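Local coordinates for protein spectinomycin phosphotransferase (Legionella pneumophila, PDB 3I1A) that phosphorylates the antibiotic spectinomycin, probably using a nucleoside triphosphate and magnesium, and thereby confers resistance to the drug, at residues A172-F177 with K311-M316; M244-G249 with H258-F263; G293-S298 with Q304-S309. All blocks are in the same frame, centred on the assembly; numbering follows the deposited sequence.

Contact 1. Residues A172-F177 with K311-M316; sequences AAFKSF and KYFKEM
Phe174 drives the edge of its ring into one face of Phe313, a T-shaped (edge-to-face) stack with the planes at 86° and the centroids 5.0 Å apart. The leading atom is Phe174 CE1, 3.5 Å from Phe313 CE1 and displaced from the centre of the face toward its rim. This is the tight, buried half of the contact, and helix 274-297 backs it with Leu296 and Leu297 against Phe174 and Ile289 against Phe313. The other half, between Phe177 and Lys314, is partly exposed. Segments 172-177 and 311-315 run nearly parallel (9°), with axes no closer than 11.5 Å, so long side chains must span the gap. With CG anti to the backbone N (chi1 -174°), Phe177 reaches across, and Lys314 lays its methylenes over one face of the ring: CG sits 3.6 Å from the Phe177 centroid, a CH-pi contact. A bend at chi3 leads the ammonium end of Lys314 away from 172-177; the lysine also makes a cation-pi contact with Phe310. Phe313 CE2 lies near the edge of the Phe177 ring, 4.0 Å from its CD2. With no hydrogen bond between the segments, the two helices are joined by dispersion and C-H groups directed at pi clouds.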
# COMPACT_ATOMS: atom_id res chain seq x y z
N ALA A 172 25.68 5.14 13.60
CA ALA A 172 26.45 6.39 13.52
C ALA A 172 26.25 7.10 12.19
O ALA A 172 26.17 8.34 12.13
CB ALA A 172 27.96 6.11 13.74
N ALA A 173 26.18 6.34 11.10
CA ALA A 173 25.98 6.94 9.78
C ALA A 173 24.59 7.58 9.70
O ALA A 173 24.42 8.68 9.14
CB ALA A 173 26.14 5.86 8.69
N PHE A 174 23.61 6.91 10.29
CA PHE A 174 22.23 7.41 10.31
C PHE A 174 22.13 8.70 11.12
O PHE A 174 21.48 9.65 10.69
CB PHE A 174 21.30 6.37 10.92
CG PHE A 174 19.90 6.88 11.14
CD1 PHE A 174 19.06 7.11 10.05
CD2 PHE A 174 19.46 7.18 12.43
CE1 PHE A 174 17.79 7.64 10.24
CE2 PHE A 174 18.18 7.71 12.64
CZ PHE A 174 17.35 7.94 11.54
N LYS A 175 22.76 8.73 12.29
CA LYS A 175 22.74 9.95 13.10
C LYS A 175 23.38 11.13 12.37
O LYS A 175 22.89 12.25 12.46
CB LYS A 175 23.44 9.71 14.44
CG LYS A 175 22.64 8.80 15.37
CD LYS A 175 23.31 8.71 16.73
CE LYS A 175 22.55 7.78 17.67
NZ LYS A 175 23.21 7.74 18.98
N SER A 176 24.47 10.86 11.65
CA SER A 176 25.16 11.90 10.89
C SER A 176 24.24 12.46 9.82
O SER A 176 24.16 13.67 9.63
CB SER A 176 26.42 11.34 10.23
OG SER A 176 27.41 11.03 11.19
N PHE A 177 23.56 11.56 9.12
CA PHE A 177 22.66 11.96 8.05
C PHE A 177 21.47 12.73 8.62
O PHE A 177 21.02 13.71 8.04
CB PHE A 177 22.12 10.74 7.28
CG PHE A 177 21.31 11.11 6.07
CD1 PHE A 177 21.92 11.42 4.86
CD2 PHE A 177 19.92 11.22 6.16
CE1 PHE A 177 21.16 11.83 3.76
CE2 PHE A 177 19.16 11.63 5.08
CZ PHE A 177 19.78 11.94 3.87
N LYS A 311 19.26 3.23 2.98
CA LYS A 311 19.20 3.70 1.61
C LYS A 311 17.81 4.28 1.32
O LYS A 311 17.69 5.34 0.70
CB LYS A 311 19.54 2.53 0.66
CG LYS A 311 20.99 2.07 0.82
CD LYS A 311 21.43 1.09 -0.26
CE LYS A 311 22.89 0.69 -0.07
NZ LYS A 311 23.38 -0.16 -1.21
N TYR A 312 16.77 3.59 1.79
CA TYR A 312 15.41 4.07 1.58
C TYR A 312 15.23 5.42 2.25
O TYR A 312 14.71 6.37 1.65
CB TYR A 312 14.38 3.09 2.15
CG TYR A 312 12.97 3.59 1.94
CD1 TYR A 312 12.46 3.79 0.65
CD2 TYR A 312 12.14 3.87 3.03
CE1 TYR A 312 11.15 4.28 0.46
CE2 TYR A 312 10.85 4.35 2.85
CZ TYR A 312 10.36 4.55 1.57
OH TYR A 312 9.06 4.99 1.40
N PHE A 313 15.65 5.50 3.50
CA PHE A 313 15.56 6.73 4.26
C PHE A 313 16.27 7.88 3.52
O PHE A 313 15.72 8.99 3.40
CB PHE A 313 16.19 6.51 5.65
CG PHE A 313 15.94 7.62 6.63
CD1 PHE A 313 15.07 7.44 7.70
CD2 PHE A 313 16.58 8.85 6.47
CE1 PHE A 313 14.84 8.48 8.61
CE2 PHE A 313 16.35 9.90 7.38
CZ PHE A 313 15.48 9.71 8.44
N LYS A 314 17.47 7.63 3.00
CA LYS A 314 18.18 8.72 2.32
C LYS A 314 17.58 9.15 1.00
O LYS A 314 17.59 10.34 0.65
CB LYS A 314 19.65 8.35 2.13
CG LYS A 314 20.38 8.30 3.46
CD LYS A 314 21.89 8.18 3.31
CE LYS A 314 22.31 6.80 2.85
NZ LYS A 314 23.81 6.72 2.82
N GLU A 315 17.06 8.18 0.26
CA GLU A 315 16.46 8.46 -1.03
C GLU A 315 15.31 9.45 -0.92
O GLU A 315 15.05 10.19 -1.87
CB GLU A 315 15.95 7.18 -1.67
CG GLU A 315 17.07 6.33 -2.23
CD GLU A 315 16.53 5.13 -2.97
OE1 GLU A 315 17.29 4.57 -3.79
OE2 GLU A 315 15.36 4.75 -2.73
N MET A 316 14.62 9.46 0.23
CA MET A 316 13.49 10.39 0.40
C MET A 316 13.93 11.83 0.25
O MET A 316 13.12 12.71 -0.08
CB MET A 316 12.84 10.21 1.78
CG MET A 316 12.32 8.79 2.02
SD MET A 316 11.36 8.57 3.54
CE MET A 316 12.40 9.43 4.80

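Contact 2. Residues M244-G249 with H258-F263; sequences MFIGGG and HEIQYF
A type II beta turn, Phe245 to Gly248, presses its two central residues, Ile246 and Gly247, against Ile260 and Phe263 of helix 257-267 in the helical C-terminal lobe of this kinase-like fold. The turn is closed by Gly248 N donating to Phe245 O at 3.0 Å, and Gly247 holds the positive phi (82°) that glycine commonly supplies at the third position of such a turn. Ile246 makes the largest share of the contact. It lies over one face of Phe263, with CG1 3.6 Å from the ring centroid and almost on the ring normal, a CH-pi contact. The two ends of the isoleucine fan out from there: CD1 comes within 3.5 Å of Phe263 CD1, while CG2, anti to the backbone N of Ile246, drops to 3.6 Å from Phe263 CB at the root of the ring. Leu121 and Leu125 of helix 115-129 also pack on Phe263, so the phenylalanine also joins helix 257-267 to helix 115-129. Beside this stack the end of Ile260 covers the backbone of the turn, CD1 lying 3.9 Å from Gly247 CA. On its other flank the turn borders the active site: Phe245 touches Asp212, Ile213 and His214 in the HxDxxxxN loop of the family, whose Asn217 binds magnesium in another structure of this protein, though no metal is bound here, and has its side chain about 11 Å from that of Ile246. One water spans the two segments, donating to Glu259 OE1, which also accepts from Lys256 N, and taking a weak bond from Gly247 N at 3.0 Å.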
# COMPACT_ATOMS: atom_id res chain seq x y z
N MET A 244 -2.74 12.33 -2.97
CA MET A 244 -1.41 12.83 -2.66
C MET A 244 -0.32 12.09 -3.43
O MET A 244 0.78 12.62 -3.64
CB MET A 244 -1.13 12.71 -1.16
CG MET A 244 -1.11 11.29 -0.64
SD MET A 244 0.25 10.99 0.56
CE MET A 244 1.59 10.54 -0.63
N PHE A 245 -0.62 10.88 -3.87
CA PHE A 245 0.36 10.09 -4.60
C PHE A 245 0.55 10.55 -6.05
O PHE A 245 1.61 10.31 -6.65
CB PHE A 245 -0.04 8.62 -4.58
CG PHE A 245 0.10 7.98 -3.22
CD1 PHE A 245 -0.98 7.93 -2.33
CD2 PHE A 245 1.33 7.48 -2.80
CE1 PHE A 245 -0.83 7.39 -1.04
CE2 PHE A 245 1.48 6.94 -1.50
CZ PHE A 245 0.40 6.90 -0.64
N ILE A 246 -0.46 11.21 -6.62
CA ILE A 246 -0.35 11.67 -8.01
C ILE A 246 0.56 12.88 -7.98
O ILE A 246 0.21 13.92 -7.42
CB ILE A 246 -1.76 12.01 -8.57
CG1 ILE A 246 -2.70 10.81 -8.33
CG2 ILE A 246 -1.67 12.36 -10.07
CD1 ILE A 246 -2.26 9.47 -8.96
N GLY A 247 1.75 12.73 -8.55
CA GLY A 247 2.73 13.81 -8.50
C GLY A 247 3.45 13.80 -7.14
O GLY A 247 4.25 14.70 -6.83
N GLY A 248 3.21 12.77 -6.34
CA GLY A 248 3.82 12.69 -5.02
C GLY A 248 5.29 12.28 -4.99
O GLY A 248 5.97 12.51 -4.01
N GLY A 249 5.75 11.64 -6.06
CA GLY A 249 7.15 11.23 -6.14
C GLY A 249 7.61 10.02 -5.36
O GLY A 249 8.83 9.82 -5.20
N HIS A 258 2.95 16.32 -16.56
CA HIS A 258 2.02 15.70 -17.50
C HIS A 258 1.24 14.52 -16.93
O HIS A 258 0.12 14.22 -17.37
CB HIS A 258 2.73 15.26 -18.79
CG HIS A 258 3.68 14.11 -18.60
ND1 HIS A 258 5.02 14.29 -18.35
CD2 HIS A 258 3.47 12.77 -18.61
CE1 HIS A 258 5.60 13.11 -18.21
NE2 HIS A 258 4.68 12.17 -18.36
N GLU A 259 1.83 13.84 -15.95
CA GLU A 259 1.20 12.69 -15.32
C GLU A 259 0.00 13.21 -14.55
O GLU A 259 -1.06 12.59 -14.55
CB GLU A 259 2.19 12.00 -14.38
CG GLU A 259 3.43 11.51 -15.13
CD GLU A 259 4.54 11.03 -14.22
OE1 GLU A 259 4.56 11.44 -13.02
OE2 GLU A 259 5.39 10.27 -14.71
N ILE A 260 0.19 14.35 -13.89
CA ILE A 260 -0.88 14.97 -13.12
C ILE A 260 -2.03 15.37 -14.04
O ILE A 260 -3.21 15.12 -13.75
CB ILE A 260 -0.33 16.17 -12.34
CG1 ILE A 260 0.74 15.67 -11.35
CG2 ILE A 260 -1.45 16.89 -11.62
CD1 ILE A 260 1.44 16.77 -10.61
N GLN A 261 -1.69 15.96 -15.18
CA GLN A 261 -2.70 16.38 -16.16
C GLN A 261 -3.53 15.23 -16.69
O GLN A 261 -4.75 15.32 -16.77
CB GLN A 261 -2.02 17.09 -17.35
CG GLN A 261 -3.00 17.51 -18.43
CD GLN A 261 -2.30 18.03 -19.68
OE1 GLN A 261 -1.07 18.17 -19.72
NE2 GLN A 261 -3.08 18.31 -20.72
N TYR A 262 -2.86 14.14 -17.08
CA TYR A 262 -3.56 12.97 -17.60
C TYR A 262 -4.41 12.34 -16.50
O TYR A 262 -5.58 11.95 -16.72
CB TYR A 262 -2.54 11.93 -18.12
CG TYR A 262 -1.56 12.43 -19.17
CD1 TYR A 262 -0.41 11.68 -19.48
CD2 TYR A 262 -1.77 13.63 -19.85
CE1 TYR A 262 0.51 12.13 -20.44
CE2 TYR A 262 -0.85 14.09 -20.82
CZ TYR A 262 0.28 13.34 -21.10
OH TYR A 262 1.19 13.80 -22.04
N PHE A 263 -3.85 12.23 -15.30
CA PHE A 263 -4.61 11.66 -14.20
C PHE A 263 -5.91 12.41 -13.98
O PHE A 263 -6.98 11.79 -13.95
CB PHE A 263 -3.82 11.67 -12.90
CG PHE A 263 -4.61 11.16 -11.72
CD1 PHE A 263 -4.69 9.80 -11.45
CD2 PHE A 263 -5.35 12.05 -10.92
CE1 PHE A 263 -5.49 9.31 -10.41
CE2 PHE A 263 -6.16 11.58 -9.88
CZ PHE A 263 -6.23 10.21 -9.63
O HOH W 1 2.25 11.29 -11.18

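Contact 3. Residues G293-S298 with Q304-S309; sequences GQDLLS and QSRLES
Arg306 reaches from helix 303-315 to the C-terminal end of helix 274-297 and binds two carbonyls of its final turn. From CB the chain runs out to CG, which lies 3.4 Å from Asp295 O, and CD has both that oxygen and Ser298 O nearby, on one side of it. A bend at chi3 (71°) turns the guanidinium so that its edge faces the helix end. NE donates to Asp295 O at 3.1 Å, and NH2 to Leu296 O at 3.0 Å in a fairly straight bond (161°); both acceptors lie close to the guanidinium plane. Ser298 O instead sits over the face, near NE but too poorly aligned for a hydrogen bond. At the tip NH1 forms a salt bridge with Asp168 and a hydrogen bond with Asn303 OD1. Positive charge at these carbonyls probably suits the negative end of the helix dipole. One turn further along, Ser309 OG donates to Asp295 OD2 at 2.7 Å, meeting the carboxylate on its anti side; Gln301 NE2 gives the same oxygen a second bond. Beside these polar contacts Leu296 CD2 packs at 3.7 Å on Ser309 CB. The helices form a hairpin; the axes of 293-297 and 304-309 come within 9.0 Å, with their directions at 139°, and Leu170 and Phe174 of helix 169-180 lie against Leu296, and Phe157 of helix 149-157 against Leu297.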
# COMPACT_ATOMS: atom_id res chain seq x y z
N GLY A 293 13.77 5.01 10.55
CA GLY A 293 14.69 5.60 11.50
C GLY A 293 14.87 4.69 12.72
O GLY A 293 16.00 4.49 13.22
N GLN A 294 13.78 4.11 13.21
CA GLN A 294 13.90 3.23 14.36
C GLN A 294 14.74 1.99 14.01
O GLN A 294 15.49 1.47 14.86
CB GLN A 294 12.52 2.77 14.86
CG GLN A 294 12.60 2.02 16.19
CD GLN A 294 13.17 2.88 17.31
OE1 GLN A 294 14.30 2.66 17.78
NE2 GLN A 294 12.40 3.87 17.74
N ASP A 295 14.61 1.51 12.77
CA ASP A 295 15.39 0.35 12.35
C ASP A 295 16.89 0.66 12.38
O ASP A 295 17.71 -0.25 12.56
CB ASP A 295 14.97 -0.10 10.94
CG ASP A 295 15.39 -1.51 10.63
OD1 ASP A 295 15.31 -2.39 11.53
OD2 ASP A 295 15.77 -1.77 9.46
N LEU A 296 17.25 1.93 12.19
CA LEU A 296 18.66 2.32 12.22
C LEU A 296 19.15 2.62 13.64
O LEU A 296 20.32 2.41 13.93
CB LEU A 296 18.92 3.54 11.32
CG LEU A 296 19.29 3.27 9.85
CD1 LEU A 296 20.62 2.47 9.75
CD2 LEU A 296 18.15 2.53 9.18
N LEU A 297 18.27 3.11 14.51
CA LEU A 297 18.67 3.40 15.89
C LEU A 297 18.71 2.11 16.70
O LEU A 297 19.35 2.07 17.76
CB LEU A 297 17.69 4.38 16.54
CG LEU A 297 17.72 5.79 15.93
CD1 LEU A 297 16.53 6.61 16.46
CD2 LEU A 297 19.01 6.48 16.32
N SER A 298 18.01 1.08 16.21
CA SER A 298 17.97 -0.23 16.87
C SER A 298 18.72 -1.29 16.06
O SER A 298 19.21 -1.02 14.96
CB SER A 298 16.53 -0.68 17.06
OG SER A 298 15.81 0.28 17.79
N GLN A 304 22.29 -6.17 6.90
CA GLN A 304 22.02 -6.06 5.47
C GLN A 304 20.65 -5.39 5.32
O GLN A 304 20.45 -4.53 4.47
CB GLN A 304 22.05 -7.45 4.84
CG GLN A 304 23.44 -8.11 4.90
CD GLN A 304 23.96 -8.35 6.33
OE1 GLN A 304 23.31 -9.01 7.15
NE2 GLN A 304 25.16 -7.83 6.62
N SER A 305 19.72 -5.79 6.18
CA SER A 305 18.37 -5.25 6.16
C SER A 305 18.34 -3.80 6.64
O SER A 305 17.59 -2.97 6.12
CB SER A 305 17.46 -6.11 7.04
OG SER A 305 17.31 -7.41 6.48
N ARG A 306 19.16 -3.50 7.65
CA ARG A 306 19.24 -2.13 8.15
C ARG A 306 19.86 -1.22 7.10
O ARG A 306 19.47 -0.08 6.98
CB ARG A 306 20.06 -2.08 9.44
CG ARG A 306 19.29 -2.60 10.64
CD ARG A 306 20.18 -2.74 11.86
NE ARG A 306 20.59 -1.45 12.42
CZ ARG A 306 21.80 -1.19 12.92
NH1 ARG A 306 22.74 -2.12 12.93
NH2 ARG A 306 22.05 0.01 13.44
N LEU A 307 20.84 -1.72 6.33
CA LEU A 307 21.42 -0.87 5.28
C LEU A 307 20.33 -0.57 4.24
O LEU A 307 20.30 0.52 3.67
CB LEU A 307 22.61 -1.56 4.59
CG LEU A 307 23.30 -0.84 3.40
CD1 LEU A 307 23.81 0.58 3.75
CD2 LEU A 307 24.49 -1.71 2.99
N GLU A 308 19.45 -1.52 3.95
CA GLU A 308 18.40 -1.22 2.96
C GLU A 308 17.50 -0.11 3.49
O GLU A 308 17.11 0.80 2.74
CB GLU A 308 17.56 -2.46 2.65
CG GLU A 308 18.36 -3.58 2.00
CD GLU A 308 17.51 -4.78 1.59
OE1 GLU A 308 16.68 -5.25 2.41
OE2 GLU A 308 17.70 -5.27 0.46
N SER A 309 17.16 -0.18 4.78
CA SER A 309 16.33 0.86 5.40
C SER A 309 17.04 2.22 5.28
O SER A 309 16.40 3.22 4.98
CB SER A 309 16.10 0.56 6.87
OG SER A 309 15.36 -0.63 7.04

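From the N terminus, the chain passes through the five-stranded sheet lobe before reaching 172-177, where contact 1 opens. Contact 2 opens and closes next, a short loop from 244-249 to 258-263 beside the active-site loop. The chain then follows helix 274-297 to contact 3, which folds it back within a few residues onto helix 303-315. The same helix goes on to meet 172-177, closing contact 1 around both of the others; none cross, and contacts 2 and 3 lie in series. Contacts 1 and 3 touch mainly through Phe174, with Phe313 also meeting Gly293, uniting helices 169-180, 274-297 and 303-315, whereas contact 2 stands apart, its centre about 30 Å from that of contact 3.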